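Local coordinates for protein 4-amino-4-deoxy-L-arabinose transferase or related glycosyltransferases of PMT family (Cupriavidus metallidurans, PDB 5EZM) that probably transfers 4-amino-4-deoxy-L-arabinose from a polyprenyl-phosphate carrier to lipid A in the bacterial membrane, as a zinc-binding glycosyltransferase of the GT-C fold, at residues A[219-224]-A[324-329]. Sequence-based numbering, arbitrary orientation.
Sequences VVYTLV and ALMAGI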
loop_
_atom_site.group_PDB
_atom_site.type_symbol
_atom_site.label_atom_id
_atom_site.label_comp_id
_atom_site.label_asym_id
_atom_site.label_seq_id
_atom_site.Cartn_x
_atom_site.Cartn_y
_atom_site.Cartn_z
ATOM N N VAL A 219 -6.768 -7.218 24.387
ATOM C CA VAL A 219 -6.546 -7.145 25.831
ATOM C C VAL A 219 -6.885 -5.754 26.346
ATOM O O VAL A 219 -7.584 -5.606 27.357
ATOM C CB VAL A 219 -5.109 -7.570 26.200
ATOM C CG1 VAL A 219 -4.908 -9.054 25.931
ATOM C CG2 VAL A 219 -4.067 -6.756 25.455
ATOM N N VAL A 220 -6.441 -4.714 25.629
ATOM C CA VAL A 220 -6.804 -3.343 25.982
ATOM C C VAL A 220 -8.313 -3.227 26.139
ATOM O O VAL A 220 -8.816 -2.689 27.135
ATOM C CB VAL A 220 -6.270 -2.357 24.929
ATOM C CG1 VAL A 220 -6.683 -0.937 25.279
ATOM C CG2 VAL A 220 -4.758 -2.463 24.822
ATOM N N TYR A 221 -9.059 -3.770 25.172
ATOM C CA TYR A 221 -10.514 -3.760 25.268
ATOM C C TYR A 221 -10.972 -4.380 26.581
ATOM O O TYR A 221 -11.702 -3.751 27.357
ATOM C CB TYR A 221 -11.131 -4.495 24.077
ATOM C CG TYR A 221 -12.644 -4.533 24.109
ATOM C CD1 TYR A 221 -13.394 -3.458 23.652
ATOM C CD2 TYR A 221 -13.320 -5.644 24.599
ATOM C CE1 TYR A 221 -14.776 -3.487 23.682
ATOM C CE2 TYR A 221 -14.701 -5.682 24.631
ATOM C CZ TYR A 221 -15.425 -4.603 24.175
ATOM O OH TYR A 221 -16.802 -4.636 24.209
ATOM N N THR A 222 -10.505 -5.596 26.875
ATOM C CA THR A 222 -10.955 -6.271 28.086
ATOM C C THR A 222 -10.475 -5.581 29.353
ATOM O O THR A 222 -10.950 -5.927 30.440
ATOM C CB THR A 222 -10.501 -7.732 28.087
ATOM O OG1 THR A 222 -9.089 -7.798 28.320
ATOM C CG2 THR A 222 -10.824 -8.385 26.751
ATOM N N LEU A 223 -9.555 -4.621 29.247
ATOM C CA LEU A 223 -9.165 -3.836 30.409
ATOM C C LEU A 223 -10.038 -2.605 30.586
ATOM O O LEU A 223 -10.217 -2.138 31.718
ATOM C CB LEU A 223 -7.697 -3.416 30.302
ATOM C CG LEU A 223 -6.682 -4.559 30.271
ATOM C CD1 LEU A 223 -5.258 -4.019 30.273
ATOM C CD2 LEU A 223 -6.905 -5.509 31.437
ATOM N N VAL A 224 -10.594 -2.078 29.496
ATOM C CA VAL A 224 -11.421 -0.881 29.593
ATOM C C VAL A 224 -12.854 -1.247 29.958
ATOM O O VAL A 224 -13.489 -0.574 30.780
ATOM C CB VAL A 224 -11.350 -0.083 28.278
ATOM C CG1 VAL A 224 -12.195 1.178 28.370
ATOM C CG2 VAL A 224 -9.905 0.262 27.947
ATOM N N ALA A 324 -18.500 0.149 18.667
ATOM C CA ALA A 324 -17.802 1.407 18.416
ATOM C C ALA A 324 -16.583 1.553 19.320
ATOM O O ALA A 324 -15.529 2.031 18.882
ATOM C CB ALA A 324 -18.756 2.585 18.606
ATOM N N LEU A 325 -16.706 1.142 20.585
ATOM C CA LEU A 325 -15.552 1.141 21.479
ATOM C C LEU A 325 -14.462 0.207 20.967
ATOM O O LEU A 325 -13.269 0.500 21.106
ATOM C CB LEU A 325 -15.986 0.744 22.891
ATOM C CG LEU A 325 -14.891 0.544 23.942
ATOM C CD1 LEU A 325 -14.132 1.834 24.198
ATOM C CD2 LEU A 325 -15.485 0.007 25.235
ATOM N N MET A 326 -14.851 -0.919 20.362
ATOM C CA MET A 326 -13.857 -1.835 19.812
ATOM C C MET A 326 -13.119 -1.207 18.635
ATOM O O MET A 326 -11.898 -1.361 18.506
ATOM C CB MET A 326 -14.521 -3.144 19.389
ATOM C CG MET A 326 -13.563 -4.145 18.763
ATOM S SD MET A 326 -12.400 -4.827 19.960
ATOM C CE MET A 326 -13.491 -5.830 20.967
ATOM N N ALA A 327 -13.842 -0.498 17.765
ATOM C CA ALA A 327 -13.184 0.185 16.655
ATOM C C ALA A 327 -12.266 1.293 17.157
ATOM O O ALA A 327 -11.155 1.471 16.640
ATOM C CB ALA A 327 -14.229 0.748 15.692
ATOM N N GLY A 328 -12.710 2.042 18.168
ATOM C CA GLY A 328 -11.883 3.109 18.702
ATOM C C GLY A 328 -10.619 2.597 19.365
ATOM O O GLY A 328 -9.543 3.175 19.194
ATOM N N ILE A 329 -10.729 1.510 20.132
ATOM C CA ILE A 329 -9.540 0.910 20.728
ATOM C C ILE A 329 -8.646 0.316 19.647
ATOM O O ILE A 329 -7.417 0.303 19.783
ATOM C CB ILE A 329 -9.948 -0.135 21.783
ATOM C CG1 ILE A 329 -10.647 0.554 22.956
ATOM C CG2 ILE A 329 -8.740 -0.916 22.272
ATOM C CD1 ILE A 329 -11.100 -0.392 24.045
#
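The aromatic ring of Y221 receives M326 on one face, where the methyl carbon CE stands over the ring centre, 3.5 Å from the centroid and 10° off the normal. This is a CH-pi contact, and the sulfur SD, farther out and oblique to the ring, makes it a Met-aromatic pair as well. The M326 chain bends at chi2 and chi3, which brings its end closer to the tyrosine than its first carbons. Two aliphatic groups approach the ring obliquely: I329 CD1 lies 3.8 Å from Y221 CD1, and L325 CD2 lies 3.9 Å from Y221 CE1. I329 also reaches the backbone, its CD1 3.6 Å from Y221 CA, while its other branch, CG2, packs 3.6 Å from V220 CG1; V224 CG2 touches I329 CD1 more loosely. No hydrogen bond joins the two segments, but the phenolic OH is hydrogen-bonded to the backbone N of R322, just before 324-329, which helps to hold the far end of the ring. With an alanine in place of Y221, the M326 methyl is likely to lose its aromatic platform and the R322 amide its hydroxyl partner. L172 and L176 of helix 160-178 also touch M326, and the bound decaprenyl phosphate lies against it, whereas a bound octadecenyl lipid touches V220 and L325. The example illustrates how membrane helices associate through apolar side chains: the axes of the two short segments come within 9.9 Å, with 128° between their N-to-C directions, joining helices 209-224 and 323-339 beside the polyprenyl-phosphate pocket of this GT-C transferase.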